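Local coordinates for toxin-like protein (Paenibacillus larvae subsp. larvae BRL-230010, PDB 5DZQ) that probably catalyses mono-ADP-ribosylation of a host protein, transferring ADP-ribose from NAD+ as in other C3-like bacterial exoenzymes, at residues 54-58 with 71-75; 92-96 with 139-144; 165-169 with 180-184; 188-194 with 206-212. All blocks are in the same frame, centred on the assembly; numbering follows the deposited sequence.

Contact 1 (54-58 with 71-75)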
loop_
_atom_site.group_PDB
_atom_site.type_symbol
_atom_site.label_atom_id
_atom_site.label_comp_id
_atom_site.label_asym_id
_atom_site.label_seq_id
_atom_site.Cartn_x
_atom_site.Cartn_y
_atom_site.Cartn_z
ATOM N N PHE B 54 4.953 2.262 -10.045
ATOM C CA PHE B 54 5.012 1.393 -11.220
ATOM C C PHE B 54 3.600 1.007 -11.669
ATOM O O PHE B 54 3.238 1.110 -12.840
ATOM C CB PHE B 54 5.787 0.101 -10.935
ATOM C CG PHE B 54 7.276 0.273 -10.841
ATOM C CD1 PHE B 54 7.879 0.563 -9.622
ATOM C CD2 PHE B 54 8.073 0.114 -11.962
ATOM C CE1 PHE B 54 9.262 0.711 -9.518
ATOM C CE2 PHE B 54 9.458 0.268 -11.872
ATOM C CZ PHE B 54 10.048 0.558 -10.647
ATOM N N ASN B 55 2.814 0.511 -10.730
ATOM C CA ASN B 55 1.506 -0.026 -11.093
ATOM C C ASN B 55 0.473 1.031 -11.448
ATOM O O ASN B 55 -0.389 0.790 -12.295
ATOM C CB ASN B 55 0.991 -0.921 -9.975
ATOM C CG ASN B 55 1.848 -2.163 -9.795
ATOM O OD1 ASN B 55 2.490 -2.619 -10.732
ATOM N ND2 ASN B 55 1.868 -2.705 -8.590
ATOM N N THR B 56 0.537 2.208 -10.826
ATOM C CA THR B 56 -0.412 3.241 -11.202
ATOM C C THR B 56 -0.074 3.724 -12.626
ATOM O O THR B 56 -0.969 4.012 -13.418
ATOM C CB THR B 56 -0.426 4.417 -10.186
ATOM O OG1 THR B 56 0.890 4.950 -10.045
ATOM C CG2 THR B 56 -0.894 3.932 -8.837
ATOM N N TYR B 57 1.211 3.778 -12.969
ATOM C CA TYR B 57 1.609 4.121 -14.343
ATOM C C TYR B 57 1.062 3.102 -15.356
ATOM O O TYR B 57 0.520 3.462 -16.408
ATOM C CB TYR B 57 3.135 4.198 -14.477
ATOM C CG TYR B 57 3.643 4.326 -15.923
ATOM C CD1 TYR B 57 3.515 5.514 -16.627
ATOM C CD2 TYR B 57 4.255 3.252 -16.570
ATOM C CE1 TYR B 57 3.984 5.637 -17.946
ATOM C CE2 TYR B 57 4.722 3.360 -17.882
ATOM C CZ TYR B 57 4.585 4.552 -18.566
ATOM O OH TYR B 57 5.046 4.663 -19.874
ATOM N N LEU B 58 1.215 1.827 -15.037
ATOM C CA LEU B 58 0.784 0.767 -15.947
ATOM C C LEU B 58 -0.740 0.764 -16.108
ATOM O O LEU B 58 -1.266 0.621 -17.222
ATOM C CB LEU B 58 1.282 -0.590 -15.434
ATOM C CG LEU B 58 2.791 -0.801 -15.592
ATOM C CD1 LEU B 58 3.231 -2.044 -14.865
ATOM C CD2 LEU B 58 3.157 -0.914 -17.082
ATOM N N ILE B 71 10.704 5.323 -17.242
ATOM C CA ILE B 71 10.211 4.196 -16.465
ATOM C C ILE B 71 9.960 3.001 -17.388
ATOM O O ILE B 71 10.046 1.855 -16.953
ATOM C CB ILE B 71 8.928 4.532 -15.670
ATOM C CG1 ILE B 71 8.597 3.389 -14.710
ATOM C CG2 ILE B 71 7.777 4.808 -16.585
ATOM C CD1 ILE B 71 7.198 3.421 -14.137
ATOM N N ASP B 72 9.672 3.263 -18.663
ATOM C CA ASP B 72 9.508 2.189 -19.633
ATOM C C ASP B 72 10.765 1.342 -19.671
ATOM O O ASP B 72 10.690 0.128 -19.774
ATOM C CB ASP B 72 9.204 2.739 -21.028
ATOM C CG ASP B 72 7.794 3.279 -21.150
ATOM O OD1 ASP B 72 6.958 2.984 -20.269
ATOM O OD2 ASP B 72 7.518 4.001 -22.128
ATOM N N LYS B 73 11.924 1.993 -19.576
ATOM C CA LYS B 73 13.203 1.278 -19.591
ATOM C C LYS B 73 13.287 0.249 -18.459
ATOM O O LYS B 73 13.699 -0.897 -18.679
ATOM C CB LYS B 73 14.374 2.258 -19.484
ATOM C CG LYS B 73 14.729 2.984 -20.770
ATOM C CD LYS B 73 16.081 3.682 -20.626
ATOM C CE LYS B 73 16.492 4.412 -21.900
ATOM N NZ LYS B 73 15.633 5.601 -22.162
ATOM N N LYS B 74 12.894 0.657 -17.255
ATOM C CA LYS B 74 12.895 -0.251 -16.106
ATOM C C LYS B 74 11.879 -1.368 -16.276
ATOM O O LYS B 74 12.115 -2.518 -15.890
ATOM C CB LYS B 74 12.572 0.500 -14.802
ATOM C CG LYS B 74 13.512 1.626 -14.439
ATOM C CD LYS B 74 13.086 2.202 -13.095
ATOM C CE LYS B 74 13.744 3.539 -12.820
ATOM N NZ LYS B 74 13.241 4.130 -11.546
ATOM N N ILE B 75 10.718 -1.013 -16.804
ATOM C CA ILE B 75 9.635 -1.976 -16.902
ATOM C C ILE B 75 10.064 -3.089 -17.848
ATOM O O ILE B 75 9.814 -4.267 -17.584
ATOM C CB ILE B 75 8.317 -1.308 -17.368
ATOM C CG1 ILE B 75 7.674 -0.545 -16.192
ATOM C CG2 ILE B 75 7.350 -2.344 -17.911
ATOM C CD1 ILE B 75 6.537 0.350 -16.587
#

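Contact 2 (92-96 with 139-144)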
loop_
_atom_site.group_PDB
_atom_site.type_symbol
_atom_site.label_atom_id
_atom_site.label_comp_id
_atom_site.label_asym_id
_atom_site.label_seq_id
_atom_site.Cartn_x
_atom_site.Cartn_y
_atom_site.Cartn_z
ATOM N N GLN B 92 -1.381 -22.047 -4.923
ATOM C CA GLN B 92 -2.459 -21.112 -4.590
ATOM C C GLN B 92 -1.910 -19.877 -3.886
ATOM O O GLN B 92 -1.174 -19.996 -2.918
ATOM C CB GLN B 92 -3.503 -21.775 -3.691
ATOM C CG GLN B 92 -4.259 -22.912 -4.329
ATOM C CD GLN B 92 -5.574 -22.471 -4.949
ATOM O OE1 GLN B 92 -6.222 -21.531 -4.473
ATOM N NE2 GLN B 92 -5.979 -23.156 -6.012
ATOM N N VAL B 93 -2.266 -18.689 -4.366
ATOM C CA VAL B 93 -1.866 -17.465 -3.689
ATOM C C VAL B 93 -3.086 -16.583 -3.503
ATOM O O VAL B 93 -4.162 -16.898 -4.011
ATOM C CB VAL B 93 -0.772 -16.714 -4.468
ATOM C CG1 VAL B 93 0.495 -17.566 -4.523
ATOM C CG2 VAL B 93 -1.257 -16.386 -5.878
ATOM N N TYR B 94 -2.929 -15.489 -2.760
ATOM C CA TYR B 94 -4.063 -14.608 -2.500
ATOM C C TYR B 94 -3.677 -13.139 -2.417
ATOM O O TYR B 94 -2.502 -12.809 -2.213
ATOM C CB TYR B 94 -4.774 -15.021 -1.208
ATOM C CG TYR B 94 -4.078 -14.635 0.072
ATOM C CD1 TYR B 94 -3.113 -15.456 0.642
ATOM C CD2 TYR B 94 -4.407 -13.460 0.729
ATOM C CE1 TYR B 94 -2.486 -15.094 1.829
ATOM C CE2 TYR B 94 -3.789 -13.101 1.900
ATOM C CZ TYR B 94 -2.836 -13.922 2.443
ATOM O OH TYR B 94 -2.241 -13.562 3.625
ATOM N N ARG B 95 -4.699 -12.291 -2.558
ATOM C CA ARG B 95 -4.619 -10.818 -2.523
ATOM C C ARG B 95 -5.829 -10.262 -1.819
ATOM O O ARG B 95 -6.943 -10.630 -2.169
ATOM C CB ARG B 95 -4.631 -10.213 -3.933
ATOM C CG ARG B 95 -3.329 -10.101 -4.640
ATOM C CD ARG B 95 -3.472 -9.055 -5.733
ATOM N NE ARG B 95 -3.906 -7.780 -5.163
ATOM C CZ ARG B 95 -3.085 -6.902 -4.588
ATOM N NH1 ARG B 95 -1.780 -7.155 -4.510
ATOM N NH2 ARG B 95 -3.566 -5.773 -4.085
ATOM N N GLY B 96 -5.643 -9.341 -0.880
ATOM C CA GLY B 96 -6.765 -8.559 -0.383
ATOM C C GLY B 96 -6.870 -7.284 -1.208
ATOM O O GLY B 96 -5.873 -6.822 -1.760
ATOM N N LEU B 139 1.658 -8.145 -10.552
ATOM C CA LEU B 139 0.695 -8.744 -9.645
ATOM C C LEU B 139 1.403 -9.418 -8.467
ATOM O O LEU B 139 1.886 -10.544 -8.585
ATOM C CB LEU B 139 -0.170 -9.733 -10.418
ATOM C CG LEU B 139 -1.299 -10.464 -9.693
ATOM C CD1 LEU B 139 -2.222 -9.468 -9.039
ATOM C CD2 LEU B 139 -2.059 -11.342 -10.676
ATOM N N SER B 140 1.468 -8.713 -7.339
ATOM C CA SER B 140 2.066 -9.268 -6.124
ATOM C C SER B 140 0.992 -10.015 -5.353
ATOM O O SER B 140 -0.122 -9.510 -5.196
ATOM C CB SER B 140 2.670 -8.174 -5.246
ATOM O OG SER B 140 3.519 -7.343 -6.015
ATOM N N THR B 141 1.328 -11.207 -4.875
ATOM C CA THR B 141 0.364 -12.048 -4.176
ATOM C C THR B 141 0.994 -12.633 -2.917
ATOM O O THR B 141 2.213 -12.785 -2.848
ATOM C CB THR B 141 -0.135 -13.176 -5.067
ATOM O OG1 THR B 141 0.956 -14.039 -5.427
ATOM C CG2 THR B 141 -0.764 -12.613 -6.345
ATOM N N SER B 142 0.167 -12.939 -1.920
ATOM C CA SER B 142 0.669 -13.500 -0.671
ATOM C C SER B 142 0.438 -15.007 -0.655
ATOM O O SER B 142 -0.432 -15.524 -1.358
ATOM C CB SER B 142 -0.000 -12.844 0.541
ATOM O OG SER B 142 0.112 -11.429 0.505
ATOM N N ILE B 143 1.235 -15.691 0.154
ATOM C CA ILE B 143 1.206 -17.139 0.279
ATOM C C ILE B 143 0.745 -17.507 1.684
ATOM O O ILE B 143 1.278 -16.983 2.660
ATOM C CB ILE B 143 2.603 -17.750 0.034
ATOM C CG1 ILE B 143 3.114 -17.396 -1.366
ATOM C CG2 ILE B 143 2.579 -19.248 0.231
ATOM C CD1 ILE B 143 4.589 -17.040 -1.376
ATOM N N VAL B 144 -0.232 -18.396 1.801
ATOM C CA VAL B 144 -0.659 -18.835 3.137
ATOM C C VAL B 144 0.379 -19.754 3.762
ATOM O O VAL B 144 0.754 -20.771 3.179
ATOM C CB VAL B 144 -2.023 -19.562 3.097
ATOM C CG1 VAL B 144 -2.339 -20.196 4.464
ATOM C CG2 VAL B 144 -3.124 -18.590 2.702
HETATM O O HOH W 1 -1.728 -19.508 -0.499
HETATM O O HOH W 2 -0.101 -14.680 4.264
#

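Contact 3 (165-169 with 180-184)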
loop_
_atom_site.group_PDB
_atom_site.type_symbol
_atom_site.label_atom_id
_atom_site.label_comp_id
_atom_site.label_asym_id
_atom_site.label_seq_id
_atom_site.Cartn_x
_atom_site.Cartn_y
_atom_site.Cartn_z
ATOM N N HIS B 165 5.515 -17.964 -15.556
ATOM C CA HIS B 165 6.456 -16.969 -15.096
ATOM C C HIS B 165 5.896 -16.419 -13.796
ATOM O O HIS B 165 4.748 -15.960 -13.734
ATOM C CB HIS B 165 6.680 -15.871 -16.142
ATOM C CG HIS B 165 7.295 -16.372 -17.412
ATOM N ND1 HIS B 165 8.357 -17.254 -17.427
ATOM C CD2 HIS B 165 6.989 -16.134 -18.709
ATOM C CE1 HIS B 165 8.679 -17.532 -18.677
ATOM N NE2 HIS B 165 7.862 -16.868 -19.476
ATOM N N ALA B 166 6.699 -16.510 -12.751
ATOM C CA ALA B 166 6.318 -16.024 -11.428
ATOM C C ALA B 166 7.527 -16.207 -10.548
ATOM O O ALA B 166 8.091 -17.298 -10.498
ATOM C CB ALA B 166 5.109 -16.791 -10.864
ATOM N N GLY B 167 7.941 -15.144 -9.869
ATOM C CA GLY B 167 9.120 -15.213 -9.028
ATOM C C GLY B 167 8.816 -14.906 -7.574
ATOM O O GLY B 167 8.021 -14.012 -7.274
ATOM N N TYR B 168 9.430 -15.662 -6.668
ATOM C CA TYR B 168 9.292 -15.364 -5.247
ATOM C C TYR B 168 10.170 -14.184 -4.865
ATOM O O TYR B 168 11.338 -14.105 -5.262
ATOM C CB TYR B 168 9.646 -16.588 -4.409
ATOM C CG TYR B 168 8.614 -17.694 -4.505
ATOM C CD1 TYR B 168 8.652 -18.624 -5.541
ATOM C CD2 TYR B 168 7.594 -17.801 -3.567
ATOM C CE1 TYR B 168 7.699 -19.644 -5.636
ATOM C CE2 TYR B 168 6.646 -18.817 -3.649
ATOM C CZ TYR B 168 6.703 -19.729 -4.681
ATOM O OH TYR B 168 5.754 -20.726 -4.755
ATOM N N VAL B 169 9.606 -13.265 -4.091
ATOM C CA VAL B 169 10.330 -12.084 -3.649
ATOM C C VAL B 169 10.246 -11.914 -2.135
ATOM O O VAL B 169 9.349 -12.464 -1.494
ATOM C CB VAL B 169 9.783 -10.827 -4.327
ATOM C CG1 VAL B 169 9.931 -10.944 -5.841
ATOM C CG2 VAL B 169 8.321 -10.622 -3.950
ATOM N N GLU B 180 6.606 -13.216 -0.957
ATOM C CA GLU B 180 5.428 -13.055 -1.785
ATOM C C GLU B 180 5.746 -13.640 -3.159
ATOM O O GLU B 180 6.918 -13.873 -3.487
ATOM C CB GLU B 180 5.031 -11.577 -1.913
ATOM C CG GLU B 180 4.531 -10.956 -0.610
ATOM C CD GLU B 180 3.851 -9.607 -0.805
ATOM O OE1 GLU B 180 3.915 -9.053 -1.918
ATOM O OE2 GLU B 180 3.240 -9.097 0.159
ATOM N N LEU B 181 4.709 -13.882 -3.952
ATOM C CA LEU B 181 4.897 -14.366 -5.306
ATOM C C LEU B 181 4.529 -13.246 -6.276
ATOM O O LEU B 181 3.423 -12.690 -6.229
ATOM C CB LEU B 181 4.066 -15.622 -5.563
ATOM C CG LEU B 181 4.300 -16.290 -6.923
ATOM C CD1 LEU B 181 5.764 -16.720 -7.105
ATOM C CD2 LEU B 181 3.374 -17.475 -7.118
ATOM N N LEU B 182 5.471 -12.905 -7.146
ATOM C CA LEU B 182 5.309 -11.769 -8.038
ATOM C C LEU B 182 5.034 -12.262 -9.443
ATOM O O LEU B 182 5.817 -13.018 -10.010
ATOM C CB LEU B 182 6.559 -10.882 -8.021
ATOM C CG LEU B 182 6.543 -9.700 -8.990
ATOM C CD1 LEU B 182 5.406 -8.735 -8.637
ATOM C CD2 LEU B 182 7.887 -8.988 -8.952
ATOM N N LEU B 183 3.909 -11.847 -10.004
ATOM C CA LEU B 183 3.561 -12.284 -11.348
ATOM C C LEU B 183 3.776 -11.143 -12.335
ATOM O O LEU B 183 3.761 -9.974 -11.943
ATOM C CB LEU B 183 2.109 -12.787 -11.395
ATOM C CG LEU B 183 1.927 -14.283 -11.105
ATOM C CD1 LEU B 183 2.140 -14.578 -9.635
ATOM C CD2 LEU B 183 0.570 -14.791 -11.568
ATOM N N PRO B 184 4.006 -11.481 -13.624
ATOM C CA PRO B 184 4.190 -10.456 -14.656
ATOM C C PRO B 184 3.036 -9.449 -14.732
ATOM O O PRO B 184 1.892 -9.746 -14.369
ATOM C CB PRO B 184 4.257 -11.273 -15.959
ATOM C CG PRO B 184 4.758 -12.612 -15.537
ATOM C CD PRO B 184 4.204 -12.844 -14.153
#

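Contact 4 (188-194 with 206-212)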
loop_
_atom_site.group_PDB
_atom_site.type_symbol
_atom_site.label_atom_id
_atom_site.label_comp_id
_atom_site.label_asym_id
_atom_site.label_seq_id
_atom_site.Cartn_x
_atom_site.Cartn_y
_atom_site.Cartn_z
ATOM N N LYS B 188 -3.289 -12.467 -17.123
ATOM C CA LYS B 188 -4.683 -12.730 -17.447
ATOM C C LYS B 188 -5.166 -13.821 -16.527
ATOM O O LYS B 188 -4.468 -14.808 -16.320
ATOM C CB LYS B 188 -4.851 -13.137 -18.918
ATOM C CG LYS B 188 -4.608 -11.984 -19.907
ATOM C CD LYS B 188 -5.166 -12.277 -21.285
ATOM C CE LYS B 188 -5.089 -11.033 -22.183
ATOM N NZ LYS B 188 -5.890 -11.192 -23.438
ATOM N N TYR B 189 -6.348 -13.634 -15.952
ATOM C CA TYR B 189 -6.895 -14.627 -15.056
ATOM C C TYR B 189 -8.393 -14.771 -15.279
ATOM O O TYR B 189 -9.097 -13.790 -15.540
ATOM C CB TYR B 189 -6.585 -14.269 -13.593
ATOM C CG TYR B 189 -7.118 -12.931 -13.148
ATOM C CD1 TYR B 189 -6.386 -11.768 -13.346
ATOM C CD2 TYR B 189 -8.350 -12.829 -12.510
ATOM C CE1 TYR B 189 -6.871 -10.534 -12.936
ATOM C CE2 TYR B 189 -8.841 -11.606 -12.095
ATOM C CZ TYR B 189 -8.096 -10.462 -12.308
ATOM O OH TYR B 189 -8.581 -9.247 -11.904
ATOM N N LYS B 190 -8.869 -16.009 -15.206
ATOM C CA LYS B 190 -10.284 -16.281 -15.374
ATOM C C LYS B 190 -10.960 -16.350 -14.018
ATOM O O LYS B 190 -10.539 -17.101 -13.136
ATOM C CB LYS B 190 -10.502 -17.581 -16.143
ATOM C CG LYS B 190 -11.962 -17.976 -16.275
ATOM C CD LYS B 190 -12.077 -19.378 -16.839
ATOM C CE LYS B 190 -13.524 -19.791 -16.991
ATOM N NZ LYS B 190 -14.201 -18.948 -18.006
ATOM N N ILE B 191 -12.015 -15.569 -13.846
ATOM C CA ILE B 191 -12.743 -15.597 -12.594
ATOM C C ILE B 191 -13.643 -16.824 -12.606
ATOM O O ILE B 191 -14.607 -16.896 -13.372
ATOM C CB ILE B 191 -13.540 -14.304 -12.388
ATOM C CG1 ILE B 191 -12.556 -13.147 -12.186
ATOM C CG2 ILE B 191 -14.490 -14.431 -11.205
ATOM C CD1 ILE B 191 -13.203 -11.805 -11.997
ATOM N N ASP B 192 -13.287 -17.812 -11.786
ATOM C CA ASP B 192 -13.978 -19.100 -11.783
ATOM C C ASP B 192 -15.259 -19.027 -10.966
ATOM O O ASP B 192 -16.282 -19.591 -11.341
ATOM C CB ASP B 192 -13.073 -20.205 -11.219
ATOM C CG ASP B 192 -11.851 -20.486 -12.092
ATOM O OD1 ASP B 192 -12.003 -20.687 -13.316
ATOM O OD2 ASP B 192 -10.729 -20.526 -11.542
ATOM N N LYS B 193 -15.197 -18.327 -9.841
ATOM C CA LYS B 193 -16.329 -18.266 -8.927
ATOM C C LYS B 193 -16.278 -16.977 -8.134
ATOM O O LYS B 193 -15.204 -16.439 -7.875
ATOM C CB LYS B 193 -16.322 -19.475 -7.991
ATOM C CG LYS B 193 -17.662 -19.815 -7.367
ATOM C CD LYS B 193 -17.554 -21.103 -6.565
ATOM C CE LYS B 193 -18.915 -21.617 -6.116
ATOM N NZ LYS B 193 -18.796 -22.922 -5.388
ATOM N N MET B 194 -17.438 -16.479 -7.743
ATOM C CA MET B 194 -17.506 -15.238 -6.989
ATOM C C MET B 194 -18.647 -15.313 -5.983
ATOM O O MET B 194 -19.775 -15.636 -6.357
ATOM C CB MET B 194 -17.693 -14.062 -7.954
ATOM C CG MET B 194 -17.313 -12.723 -7.415
ATOM S SD MET B 194 -17.183 -11.519 -8.765
ATOM C CE MET B 194 -17.068 -10.010 -7.818
ATOM N N LYS B 206 -15.552 -12.647 -2.081
ATOM C CA LYS B 206 -14.556 -13.663 -2.399
ATOM C C LYS B 206 -14.485 -13.875 -3.903
ATOM O O LYS B 206 -15.503 -14.088 -4.556
ATOM C CB LYS B 206 -14.887 -14.982 -1.680
ATOM C CG LYS B 206 -13.939 -16.163 -1.983
ATOM C CD LYS B 206 -12.487 -15.825 -1.655
ATOM C CE LYS B 206 -11.785 -16.957 -0.924
ATOM N NZ LYS B 206 -11.620 -18.197 -1.719
ATOM N N ILE B 207 -13.279 -13.785 -4.453
ATOM C CA ILE B 207 -13.051 -14.051 -5.867
ATOM C C ILE B 207 -12.096 -15.225 -6.012
ATOM O O ILE B 207 -11.005 -15.207 -5.462
ATOM C CB ILE B 207 -12.468 -12.816 -6.607
ATOM C CG1 ILE B 207 -13.439 -11.637 -6.497
ATOM C CG2 ILE B 207 -12.184 -13.171 -8.083
ATOM C CD1 ILE B 207 -12.853 -10.298 -6.925
ATOM N N GLU B 208 -12.511 -16.252 -6.742
ATOM C CA GLU B 208 -11.635 -17.382 -7.013
ATOM C C GLU B 208 -11.281 -17.397 -8.501
ATOM O O GLU B 208 -12.169 -17.403 -9.357
ATOM C CB GLU B 208 -12.300 -18.693 -6.572
ATOM C CG GLU B 208 -12.680 -18.647 -5.091
ATOM C CD GLU B 208 -13.207 -19.970 -4.567
ATOM O OE1 GLU B 208 -13.628 -20.810 -5.386
ATOM O OE2 GLU B 208 -13.196 -20.158 -3.331
ATOM N N ALA B 209 -9.984 -17.383 -8.808
ATOM C CA ALA B 209 -9.542 -17.206 -10.188
ATOM C C ALA B 209 -8.378 -18.119 -10.557
ATOM O O ALA B 209 -7.647 -18.604 -9.688
ATOM C CB ALA B 209 -9.158 -15.752 -10.436
ATOM N N THR B 210 -8.216 -18.347 -11.854
ATOM C CA THR B 210 -7.113 -19.153 -12.365
ATOM C C THR B 210 -6.282 -18.355 -13.364
ATOM O O THR B 210 -6.815 -17.822 -14.325
ATOM C CB THR B 210 -7.622 -20.434 -13.041
ATOM O OG1 THR B 210 -8.363 -21.206 -12.090
ATOM C CG2 THR B 210 -6.454 -21.262 -13.551
ATOM N N VAL B 211 -4.978 -18.261 -13.117
ATOM C CA VAL B 211 -4.075 -17.542 -14.003
ATOM C C VAL B 211 -3.963 -18.287 -15.331
ATOM O O VAL B 211 -3.856 -19.512 -15.354
ATOM C CB VAL B 211 -2.673 -17.371 -13.370
ATOM C CG1 VAL B 211 -1.668 -16.851 -14.388
ATOM C CG2 VAL B 211 -2.742 -16.422 -12.155
ATOM N N GLN B 212 -4.027 -17.548 -16.430
ATOM C CA GLN B 212 -3.807 -18.128 -17.752
ATOM C C GLN B 212 -2.334 -17.970 -18.142
ATOM O O GLN B 212 -1.685 -18.938 -18.551
ATOM C CB GLN B 212 -4.704 -17.462 -18.794
ATOM C CG GLN B 212 -6.121 -17.186 -18.335
ATOM C CD GLN B 212 -6.952 -18.448 -18.183
ATOM O OE1 GLN B 212 -7.438 -19.005 -19.164
ATOM N NE2 GLN B 212 -7.129 -18.896 -16.948
#

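Contact 1 (54-58 with 71-75)
Tyr57 reaches across to Ile71, Asp72 and Ile75 with nearly every atom of its side chain. Its CG stands anti to the backbone N (chi1 171°), which sends the ring out from helix 51-60 toward helix 69-83. Near the root, CB and CG lie against the CD1 methyl of Ile71, CG 4.1 Å from it. One edge of the ring comes next: CD2 meets Ile75 CD1 at 3.7 Å, close to the ring plane. Further out, the CG2 methyl of Ile71 sits over a face in a CH-pi contact, 3.6 Å from CE2. The tip is polar, and Tyr57 OH donates a short hydrogen bond of 2.6 Å to OD1 of Asp72, approaching on the syn side but somewhat out of the carboxylate plane. Tyrosine suits this place because one flat group serves both a greasy neighbourhood and a buried acid; the second carboxylate oxygen is held by the backbone N of Gly66.

The two segments belong to consecutive helices in the N-terminal helical part of the enzyme. They cross steeply, at -105° with axes 11.6 Å apart, a spacing wide enough for large side chains to interdigitate. Phe54 fills one end of the interface, its CD2 4.1 Å from Ile71 CD1 and its CZ beside the aliphatic CD of Lys74. The ammonium of that lysine goes elsewhere, to Tyr111 O of the second subunit and to Glu46. At the other end Leu58 and Ile75 approach tip to tip, methyl CD2 to methyl CD1 at 3.6 Å.

Contact 2 (92-96 with 139-144)
Tyr94 and Ser142 form a single antiparallel, hydrogen-bonded bridge where segment 92-96 crosses strand 139-142, their directions 106° apart. Tyr94 N donates to Ser142 O, and Ser142 N returns a nearly straight bond of 2.7 Å to Tyr94 O. The crossing ties together the two nearly perpendicular sheets at the core of the ADP-ribosyltransferase fold. Ser140, Thr141 and Ser142 match the family's Ser-Thr-Ser motif, and Arg95 probably corresponds to its conserved arginine, so the junction is consistent with one wall of the NAD+ cleft.

The Tyr94 ring, with CG between the backbone N and the carbonyl carbon (chi1 76°), folds over Ser142, whose CB lies 3.6 Å from CZ against one face; a serine is small enough to fit beneath. Phe149 N and a water, the latter also bound to Ile143 O, hold the hydroxyl. Beta-branched Val93 and Thr141 pack tightly at a right angle, Val93 CG2 3.5 Å from Thr141 CB, while Thr141 OG1 bonds to Leu181 O. Arg95 is long enough to pass its CD by Leu139 CD1 (3.6 Å) and salt-bridge Asp97 through NH2. Its NH1 donates a hydrogen bond to Ser140 O, 3.0 Å away and in the guanidinium plane.

Contact 3 (165-169 with 180-184)
Leu181 pushes its CD1 methyl squarely over the ring of Tyr168, 3.7 Å from the centroid and only 9° off the ring normal. The two residues form a non-hydrogen-bonded antiparallel pair, in which neighbouring side chains stand close on one face. Turned opposite its own backbone N (chi1 -174°), the Leu181 CG carries the chain across to its partner strand, and the same methyl also meets Ala166 CB at 3.8 Å. Alanine fits here, being small enough to touch both Leu181 and Leu183. Val91 and Val93 of strand 91-97 pack against Leu181 from the neighbouring sheet.

On the opposite face Val169 crosses Leu182 and Glu180 obliquely, its CG1 4.0 Å from Leu182 CB and its CG2 beside Glu180 CB. Helix 38-49 covers Val169 and Leu182, so branched apolar chains are apt. The Glu180 chain extends away from Val169, and its carboxylate is salt-bridged to Lys171. At the open end of the ladder, Pro184 lays CG against His165 CB (3.8 Å); lacking an N-H, it suits a point where the pairing stops.

Between the faces runs the backbone ladder, with Gly167 and Leu182 exchanging two bonds and Val169 and Glu180 two more, Val169 N to Glu180 O at 2.8 Å. This is an antiparallel beta-hairpin within a three-stranded sheet, and Glu180 probably corresponds to the glutamate that ends the Gln-X-Glu motif of C3-like ADP-ribosyltransferases.

Contact 4 (188-194 with 206-212)
A classic beta bulge, formed by Asp192 and Lys193 against Glu208, interrupts the antiparallel hairpin of strands 187-198 and 203-211 in the five-stranded sheet. Both bulge residues donate their backbone N-H to one acceptor, Glu208 O, which lies 2.7 Å from Asp192 N and 3.2 Å from Lys193 N. The helix-like backbone of Asp192 (psi -40°) makes the extra residue fit. Regular pairing holds on each side: Glu208 N returns a bond to Lys193 O, and Lys190 and Thr210 exchange two.

The bulge turns Asp192 toward the neighbouring strand, where its OD2 receives the Thr210 hydroxyl, OG1 to OD2 2.5 Å, on the syn lone pair. A glycerol, probably from the crystallisation liquor, also hydrogen-bonds this oxygen. On the face that carries Thr210, Lys193 and Glu208 run side by side, with Glu208 OE1 4.0 Å from Lys193 CB, while Glu208 OE2 pairs with Lys206 NZ at 3.0 Å and with the Tyr195 hydroxyl. Such long charged chains suit a face with exposed positions.

The reverse face is apolar. The branched chains of Ile191 and Ile207 meet, CG2 to CG2 at 4.1 Å. Met194 lies alongside Ile207, its flexible chain extended, and with Ile191 it packs against helix 118-128. Ala209 is short enough to fit beside Tyr189, CB to CD2 3.7 Å.

At the last modelled residue, Gln212 NE2 bonds to Thr210 O from the face opposite Lys190 N, which probably steadies the end of its own strand. The doubly used Glu208 carbonyl probably stiffens the strand pair, and the Lys206 ammonium should favour a charged Glu208.

The contacts follow one another along the chain in series. Contact 1 joins helices 51-60 and 69-83 and lies farthest out, its centre about 25 Å from that of contact 4, across the chain's centre. Contacts 2 and 3, with centres about 10 Å apart, share the three-stranded sheet, where strands 139-142 and 179-183 are neighbours and hydrogen-bond directly. Strand 91-97 then carries contact 2 into the five-stranded sheet, which also holds contact 4, about 13 Å away between centres. Contacts 3 and 4 touch through Leu183 and Val211. The helical part is thus set beside two joined sheets, whose meeting place probably frames the NAD+ site.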